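Local structure of arginine decarboxylase (3NZP) at residues P84-G92 against V516-G524; N105-L116 against P128-L139. The protein probably catalyses the pyridoxal-phosphate-dependent decarboxylation of arginine to agmatine, an early step on the route to polyamines such as spermidine. All coordinates share one frame; numbering follows the deposited sequence.

Contact 1 of 2, residues P84-G92 against V516-G524. With PLP (pyridoxal-5'-phosphate), chain E.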
# COMPACT_ATOMS: atom_id res chain seq x y z
N PRO B 84 18.54 4.32 7.58
CA PRO B 84 17.85 4.76 6.37
C PRO B 84 16.48 5.31 6.77
O PRO B 84 15.60 4.57 7.22
CB PRO B 84 17.77 3.48 5.55
CG PRO B 84 17.64 2.42 6.58
CD PRO B 84 18.60 2.85 7.66
N LEU B 85 16.33 6.62 6.61
CA LEU B 85 15.09 7.31 6.95
C LEU B 85 13.89 6.72 6.22
O LEU B 85 12.77 6.74 6.73
CB LEU B 85 15.20 8.79 6.64
CG LEU B 85 16.06 9.59 7.62
CD1 LEU B 85 16.44 10.91 6.97
CD2 LEU B 85 15.30 9.82 8.95
N LYS B 86 14.13 6.17 5.03
CA LYS B 86 13.05 5.60 4.25
C LYS B 86 12.18 4.56 4.97
O LYS B 86 11.04 4.36 4.57
CB LYS B 86 13.61 5.01 2.95
CG LYS B 86 14.16 3.61 3.08
CD LYS B 86 13.27 2.60 2.38
CE LYS B 86 13.24 2.81 0.87
NZ LYS B 86 14.59 2.69 0.21
N VAL B 87 12.69 3.90 6.01
CA VAL B 87 11.87 2.90 6.71
C VAL B 87 10.91 3.52 7.71
O VAL B 87 10.00 2.85 8.20
CB VAL B 87 12.74 1.81 7.46
CG1 VAL B 87 13.91 1.40 6.61
CG2 VAL B 87 13.19 2.32 8.82
N ASN B 88 11.13 4.80 8.02
CA ASN B 88 10.27 5.52 8.95
C ASN B 88 10.79 6.93 9.15
O ASN B 88 11.84 7.11 9.76
CB ASN B 88 10.23 4.84 10.31
CG ASN B 88 9.18 5.43 11.21
OD1 ASN B 88 8.95 6.65 11.17
ND2 ASN B 88 8.54 4.61 12.02
N GLN B 89 10.08 7.92 8.64
CA GLN B 89 10.56 9.29 8.80
C GLN B 89 9.81 10.08 9.85
O GLN B 89 10.06 11.27 10.03
CB GLN B 89 10.49 10.06 7.49
CG GLN B 89 11.14 9.37 6.34
CD GLN B 89 10.13 8.80 5.38
OE1 GLN B 89 9.24 9.52 4.91
NE2 GLN B 89 10.25 7.52 5.08
N TYR B 90 8.88 9.42 10.54
CA TYR B 90 8.10 10.11 11.56
C TYR B 90 8.96 10.63 12.69
O TYR B 90 9.80 9.91 13.23
CB TYR B 90 7.00 9.19 12.07
CG TYR B 90 5.84 9.09 11.09
CD1 TYR B 90 4.62 9.71 11.37
CD2 TYR B 90 5.98 8.46 9.87
CE1 TYR B 90 3.57 9.71 10.45
CE2 TYR B 90 4.94 8.45 8.94
CZ TYR B 90 3.75 9.08 9.23
OH TYR B 90 2.73 9.09 8.30
N PRO B 91 8.78 11.91 13.06
CA PRO B 91 9.56 12.51 14.15
C PRO B 91 9.54 11.67 15.42
O PRO B 91 10.58 11.49 16.07
CB PRO B 91 8.90 13.88 14.31
CG PRO B 91 7.50 13.65 13.86
CD PRO B 91 7.69 12.81 12.64
N GLY B 92 8.37 11.13 15.77
CA GLY B 92 8.25 10.29 16.95
C GLY B 92 9.32 9.20 17.03
O GLY B 92 9.59 8.64 18.08
N VAL B 516 5.62 -3.34 14.48
CA VAL B 516 4.99 -2.57 13.44
C VAL B 516 5.64 -1.20 13.26
O VAL B 516 5.13 -0.33 12.57
CB VAL B 516 3.50 -2.46 13.79
CG1 VAL B 516 3.31 -1.48 14.94
CG2 VAL B 516 2.72 -2.10 12.57
N GLY B 517 6.81 -1.03 13.87
CA GLY B 517 7.51 0.24 13.79
C GLY B 517 8.34 0.48 12.54
O GLY B 517 9.04 1.49 12.44
N ALA B 518 8.28 -0.42 11.58
CA ALA B 518 9.07 -0.22 10.38
C ALA B 518 8.24 -0.37 9.10
O ALA B 518 7.47 -1.34 8.95
CB ALA B 518 10.23 -1.17 10.36
N TYR B 519 8.36 0.59 8.20
CA TYR B 519 7.63 0.53 6.95
C TYR B 519 6.09 0.57 7.02
O TYR B 519 5.44 0.69 5.99
CB TYR B 519 8.07 -0.71 6.19
CG TYR B 519 9.47 -0.62 5.68
CD1 TYR B 519 9.86 0.43 4.85
CD2 TYR B 519 10.41 -1.62 5.97
CE1 TYR B 519 11.13 0.49 4.31
CE2 TYR B 519 11.70 -1.58 5.43
CZ TYR B 519 12.05 -0.52 4.60
OH TYR B 519 13.28 -0.47 4.00
N GLN B 520 5.48 0.47 8.19
CA GLN B 520 4.02 0.48 8.22
C GLN B 520 3.39 1.84 8.15
O GLN B 520 2.46 2.07 7.39
CB GLN B 520 3.51 -0.20 9.47
CG GLN B 520 4.06 -1.57 9.56
CD GLN B 520 3.80 -2.33 8.29
OE1 GLN B 520 2.66 -2.67 7.99
NE2 GLN B 520 4.86 -2.58 7.51
N GLU B 521 3.90 2.76 8.95
CA GLU B 521 3.34 4.09 8.96
C GLU B 521 3.58 4.78 7.63
O GLU B 521 2.69 5.45 7.11
CB GLU B 521 3.95 4.89 10.09
CG GLU B 521 4.00 4.15 11.40
CD GLU B 521 4.51 5.02 12.50
OE1 GLU B 521 3.85 6.04 12.79
OE2 GLU B 521 5.57 4.71 13.08
N VAL B 522 4.79 4.61 7.07
CA VAL B 522 5.15 5.22 5.79
C VAL B 522 4.30 4.67 4.66
O VAL B 522 4.05 5.34 3.66
CB VAL B 522 6.66 4.99 5.43
CG1 VAL B 522 7.54 6.06 6.07
CG2 VAL B 522 7.10 3.62 5.88
N LEU B 523 3.83 3.45 4.84
CA LEU B 523 3.00 2.83 3.83
C LEU B 523 1.54 2.81 4.26
O LEU B 523 0.76 2.01 3.77
CB LEU B 523 3.50 1.42 3.54
CG LEU B 523 4.77 1.28 2.67
CD1 LEU B 523 5.89 2.23 3.13
CD2 LEU B 523 5.22 -0.17 2.71
N GLY B 524 1.19 3.70 5.19
CA GLY B 524 -0.18 3.79 5.66
C GLY B 524 -1.07 4.36 4.58
O GLY B 524 -1.30 5.57 4.52
N1 PLP E . 20.10 0.86 2.39
C2 PLP E . 19.62 1.33 1.24
C2A PLP E . 20.58 1.91 0.24
C3 PLP E . 18.22 1.31 0.98
O3 PLP E . 17.72 1.81 -0.20
C4 PLP E . 17.34 0.73 1.99
C4A PLP E . 15.87 0.66 1.78
C5 PLP E . 17.93 0.23 3.21
C6 PLP E . 19.33 0.31 3.35
C5A PLP E . 17.09 -0.39 4.33
O4P PLP E . 17.19 -1.82 4.34
P PLP E . 16.28 -2.39 5.56
O1P PLP E . 16.60 -3.82 5.75
O2P PLP E . 16.59 -1.61 6.92
O3P PLP E . 14.73 -2.24 5.20
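Val87 lies over one face of the Tyr519 ring: its CB stands 3.9 Å from the ring centroid in a CH-pi contact, with the CG1 branch reaching on to CZ and OH. At the ring's edge come Lys86 CD and the cofactor phosphate, where Tyr519 OH donates to PLP O3P over 2.6 Å. Tyr519 N binds Val87 O at 2.8 Å, fixing the root of the tyrosine. Asn88 has CG anti to its backbone N (chi1 -171°), carrying the amide across. ND2 gives one hydrogen to Gly517 O (3.2 Å) and one to Glu521 OE2 (3.2 Å), meeting the carboxylate from above its plane; the main partner of OE2 is Arg50, in a salt bridge, and His532 binds OE1. Asn88 OD1 accepts from Tyr90 N, an Asx turn just ahead of helix 91-100. Glu521 lies over one face of the Tyr90 ring, CB in a CH-pi contact and OE1 offset toward the rim, ring and carboxylate planes 26° apart. Gln89 NE2, held by Leu85 O at 3.1 Å, rests on Val522 CG1. Lys86, the predicted cofactor attachment point, is not joined to it here. With its phenol tied to the phosphate, Tyr519 makes 516-524 part of the cofactor pocket wall.

Contact 2 of 2, residues N105-L116 against P128-L139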
# COMPACT_ATOMS: atom_id res chain seq x y z
N ASN B 105 27.55 7.50 17.57
CA ASN B 105 27.89 8.15 16.31
C ASN B 105 27.05 7.56 15.18
O ASN B 105 27.50 7.42 14.04
CB ASN B 105 29.37 7.96 16.00
CG ASN B 105 29.84 8.92 14.94
OD1 ASN B 105 30.60 8.54 14.04
ND2 ASN B 105 29.40 10.16 15.03
N TYR B 106 25.81 7.21 15.53
CA TYR B 106 24.85 6.63 14.59
C TYR B 106 24.50 7.68 13.54
O TYR B 106 24.12 8.81 13.87
CB TYR B 106 23.61 6.19 15.37
CG TYR B 106 22.87 5.01 14.78
CD1 TYR B 106 22.27 5.09 13.53
CD2 TYR B 106 22.78 3.81 15.48
CE1 TYR B 106 21.59 4.01 12.98
CE2 TYR B 106 22.09 2.72 14.94
CZ TYR B 106 21.50 2.83 13.69
OH TYR B 106 20.81 1.75 13.15
N GLY B 107 24.62 7.32 12.27
CA GLY B 107 24.33 8.26 11.20
C GLY B 107 22.95 8.15 10.60
O GLY B 107 22.10 7.42 11.10
N LEU B 108 22.72 8.88 9.51
CA LEU B 108 21.44 8.89 8.83
C LEU B 108 21.63 8.72 7.33
O LEU B 108 22.61 9.21 6.75
CB LEU B 108 20.68 10.20 9.09
CG LEU B 108 20.07 10.42 10.47
CD1 LEU B 108 19.46 11.81 10.57
CD2 LEU B 108 19.01 9.38 10.71
N GLU B 109 20.69 8.03 6.71
CA GLU B 109 20.75 7.80 5.28
C GLU B 109 19.54 8.48 4.66
O GLU B 109 18.45 8.46 5.23
CB GLU B 109 20.74 6.29 5.01
CG GLU B 109 20.91 5.88 3.56
CD GLU B 109 19.61 5.89 2.79
OE1 GLU B 109 19.66 5.85 1.55
OE2 GLU B 109 18.52 5.93 3.42
N ALA B 110 19.72 9.11 3.50
CA ALA B 110 18.61 9.78 2.84
C ALA B 110 18.61 9.35 1.39
O ALA B 110 19.66 9.07 0.80
CB ALA B 110 18.77 11.27 2.95
N GLY B 111 17.42 9.30 0.80
CA GLY B 111 17.30 8.90 -0.59
C GLY B 111 16.44 9.84 -1.40
O GLY B 111 15.85 9.44 -2.40
N SER B 112 16.37 11.10 -0.97
CA SER B 112 15.57 12.10 -1.66
C SER B 112 15.89 13.48 -1.08
O SER B 112 16.45 13.59 0.01
CB SER B 112 14.07 11.80 -1.50
OG SER B 112 13.64 12.03 -0.16
N LYS B 113 15.52 14.52 -1.82
CA LYS B 113 15.75 15.88 -1.37
C LYS B 113 15.09 16.09 -0.02
O LYS B 113 15.69 16.63 0.91
CB LYS B 113 15.16 16.87 -2.38
CG LYS B 113 15.81 16.79 -3.74
CD LYS B 113 15.18 17.77 -4.69
CE LYS B 113 15.73 17.58 -6.10
NZ LYS B 113 15.02 18.48 -7.05
N ALA B 114 13.84 15.64 0.09
CA ALA B 114 13.10 15.78 1.33
C ALA B 114 13.85 15.15 2.50
O ALA B 114 14.03 15.78 3.54
CB ALA B 114 11.73 15.13 1.18
N GLU B 115 14.29 13.90 2.33
CA GLU B 115 15.01 13.20 3.39
C GLU B 115 16.37 13.82 3.70
O GLU B 115 16.76 13.91 4.87
CB GLU B 115 15.19 11.73 3.04
CG GLU B 115 13.89 10.98 2.85
CD GLU B 115 14.09 9.49 2.72
OE1 GLU B 115 15.09 9.07 2.09
OE2 GLU B 115 13.24 8.74 3.23
N LEU B 116 17.09 14.23 2.66
CA LEU B 116 18.41 14.82 2.87
C LEU B 116 18.27 16.06 3.75
O LEU B 116 19.03 16.23 4.70
CB LEU B 116 19.05 15.23 1.53
CG LEU B 116 20.57 15.09 1.44
CD1 LEU B 116 21.06 15.96 0.31
CD2 LEU B 116 21.25 15.48 2.74
N PRO B 128 27.99 10.35 10.27
CA PRO B 128 27.93 10.25 8.82
C PRO B 128 26.51 10.34 8.25
O PRO B 128 25.53 9.93 8.89
CB PRO B 128 28.60 8.91 8.54
CG PRO B 128 28.14 8.09 9.69
CD PRO B 128 28.24 9.04 10.88
N ILE B 129 26.41 10.89 7.05
CA ILE B 129 25.14 11.00 6.37
C ILE B 129 25.40 10.45 4.99
O ILE B 129 26.20 11.02 4.23
CB ILE B 129 24.68 12.47 6.28
CG1 ILE B 129 24.27 12.97 7.66
CG2 ILE B 129 23.48 12.60 5.34
CD1 ILE B 129 23.82 14.40 7.66
N THR B 130 24.79 9.32 4.66
CA THR B 130 24.97 8.75 3.34
C THR B 130 23.76 9.17 2.51
O THR B 130 22.68 9.40 3.06
CB THR B 130 25.08 7.20 3.35
OG1 THR B 130 24.04 6.65 4.17
CG2 THR B 130 26.43 6.76 3.89
N VAL B 131 23.95 9.28 1.21
CA VAL B 131 22.87 9.67 0.31
C VAL B 131 22.78 8.75 -0.91
O VAL B 131 23.66 8.75 -1.77
CB VAL B 131 23.07 11.13 -0.20
CG1 VAL B 131 21.85 11.57 -0.98
CG2 VAL B 131 23.32 12.07 0.96
N ASN B 132 21.71 7.97 -0.99
CA ASN B 132 21.52 7.06 -2.11
C ASN B 132 20.40 7.56 -3.00
O ASN B 132 19.75 8.55 -2.68
CB ASN B 132 21.20 5.66 -1.60
CG ASN B 132 22.36 5.06 -0.85
OD1 ASN B 132 23.46 4.93 -1.39
ND2 ASN B 132 22.13 4.68 0.41
N GLY B 133 20.18 6.90 -4.13
CA GLY B 133 19.13 7.33 -5.04
C GLY B 133 19.66 8.13 -6.21
O GLY B 133 20.84 8.46 -6.27
N PHE B 134 18.77 8.45 -7.15
CA PHE B 134 19.16 9.22 -8.32
C PHE B 134 19.22 10.68 -7.94
O PHE B 134 18.38 11.17 -7.19
CB PHE B 134 18.16 8.98 -9.45
CG PHE B 134 18.13 7.55 -9.89
CD1 PHE B 134 19.13 7.04 -10.71
CD2 PHE B 134 17.14 6.68 -9.42
CE1 PHE B 134 19.16 5.69 -11.05
CE2 PHE B 134 17.16 5.33 -9.75
CZ PHE B 134 18.17 4.84 -10.57
N LYS B 135 20.21 11.39 -8.47
CA LYS B 135 20.37 12.78 -8.10
C LYS B 135 20.42 13.74 -9.27
O LYS B 135 20.90 13.40 -10.35
CB LYS B 135 21.64 12.92 -7.27
CG LYS B 135 21.85 11.77 -6.30
CD LYS B 135 23.27 11.73 -5.77
CE LYS B 135 23.61 10.37 -5.23
NZ LYS B 135 22.83 10.07 -4.01
N ASP B 136 19.92 14.94 -9.06
CA ASP B 136 19.98 15.94 -10.12
C ASP B 136 20.94 16.98 -9.61
O ASP B 136 21.48 16.84 -8.51
CB ASP B 136 18.62 16.56 -10.40
CG ASP B 136 17.96 17.12 -9.17
OD1 ASP B 136 16.86 17.70 -9.30
OD2 ASP B 136 18.54 16.98 -8.07
N ARG B 137 21.16 18.03 -10.40
CA ARG B 137 22.08 19.06 -9.98
C ARG B 137 21.68 19.62 -8.63
O ARG B 137 22.53 19.85 -7.77
CB ARG B 137 22.14 20.18 -11.01
CG ARG B 137 22.37 19.69 -12.44
CD ARG B 137 22.77 20.85 -13.37
NE ARG B 137 24.16 21.26 -13.12
CZ ARG B 137 25.23 20.61 -13.58
NH1 ARG B 137 26.45 21.06 -13.30
NH2 ARG B 137 25.08 19.52 -14.33
N GLU B 138 20.38 19.81 -8.42
CA GLU B 138 19.91 20.35 -7.15
C GLU B 138 20.30 19.48 -5.96
O GLU B 138 20.90 19.96 -5.00
CB GLU B 138 18.39 20.57 -7.18
CG GLU B 138 17.78 21.03 -5.83
CD GLU B 138 16.27 21.26 -5.88
OE1 GLU B 138 15.65 21.36 -4.80
OE2 GLU B 138 15.70 21.35 -6.99
N LEU B 139 19.97 18.19 -6.00
CA LEU B 139 20.30 17.30 -4.89
C LEU B 139 21.81 17.27 -4.59
O LEU B 139 22.22 17.26 -3.43
CB LEU B 139 19.79 15.89 -5.18
CG LEU B 139 19.81 14.87 -4.05
CD1 LEU B 139 19.11 15.40 -2.82
CD2 LEU B 139 19.13 13.62 -4.53
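Glu109 and Asn132 meet at the C-terminal ends of strands 107-110 and 128-131, on the face that carries Glu109 and Thr130, where Asn132 ND2 donates to Glu109 OE1 over 3.0 Å. The bond reaches the anti side of the carboxylate, and the amide and carboxylate planes are 25° apart. A bend at chi2 (-85°) swings the glutamate toward Asn132, and its CG passes 3.3 Å from Thr130 OG1, a hydroxyl hydrogen-bonded to Glu320. The same ND2 lies against the C2A methyl of PLP; the amide suits Asn132 because it gives Glu109 a neutral donor.

Four backbone bonds hold the parallel strands in register, among them Asn132 N to Ala110 O at 2.9 Å. On the other face Leu116 packs on Val131 (CG to CG2 4.1 Å) and, more distantly, Ile129, while its CD1 meets Leu139 CD1. The extended Lys113 sends NZ to the syn lone pair of Asp136 OD1 (3.0 Å) and, weakly, to Glu138 OE2. NZ also binds Tyr605 O of the second subunit, whose Lys607 forms a salt bridge with Glu138 OE2 and a bond from its N to Asp136 OD1. Asp136 OD2 caps helix 137-148 through Leu139 N, as Ser112 OG caps helix 113-122 through Glu115 N.

Strands 107-110 and 128-131 and helix 113-122 form a beta-alpha-beta crossover, flanked by strands 79-84 and 152-157; helix 137-148 follows, and Phe134 and Arg137 touch helix 160-170.

In the fold
The centres of contacts 1 and 2 lie about 16 Å apart, and contact 2 is nested along the chain inside the loop that contact 1 closes. Strands 79-84, 107-110 and 128-131 are the first three of the eight parallel strands of the TIM-type barrel. Residues 84-92 lead from the end of the first strand into helix 91-100, while 516-524, more than 420 residues later, lie in the loop between strands 510-513 and 534-540 of the mixed sheet. The two contacts meet directly, with Leu85 N 3.1 Å from Glu109 O, a probable hydrogen bond. Both supply residues to the PLP pocket and both touch the second subunit, placing the cofactor site close to the dimer interface.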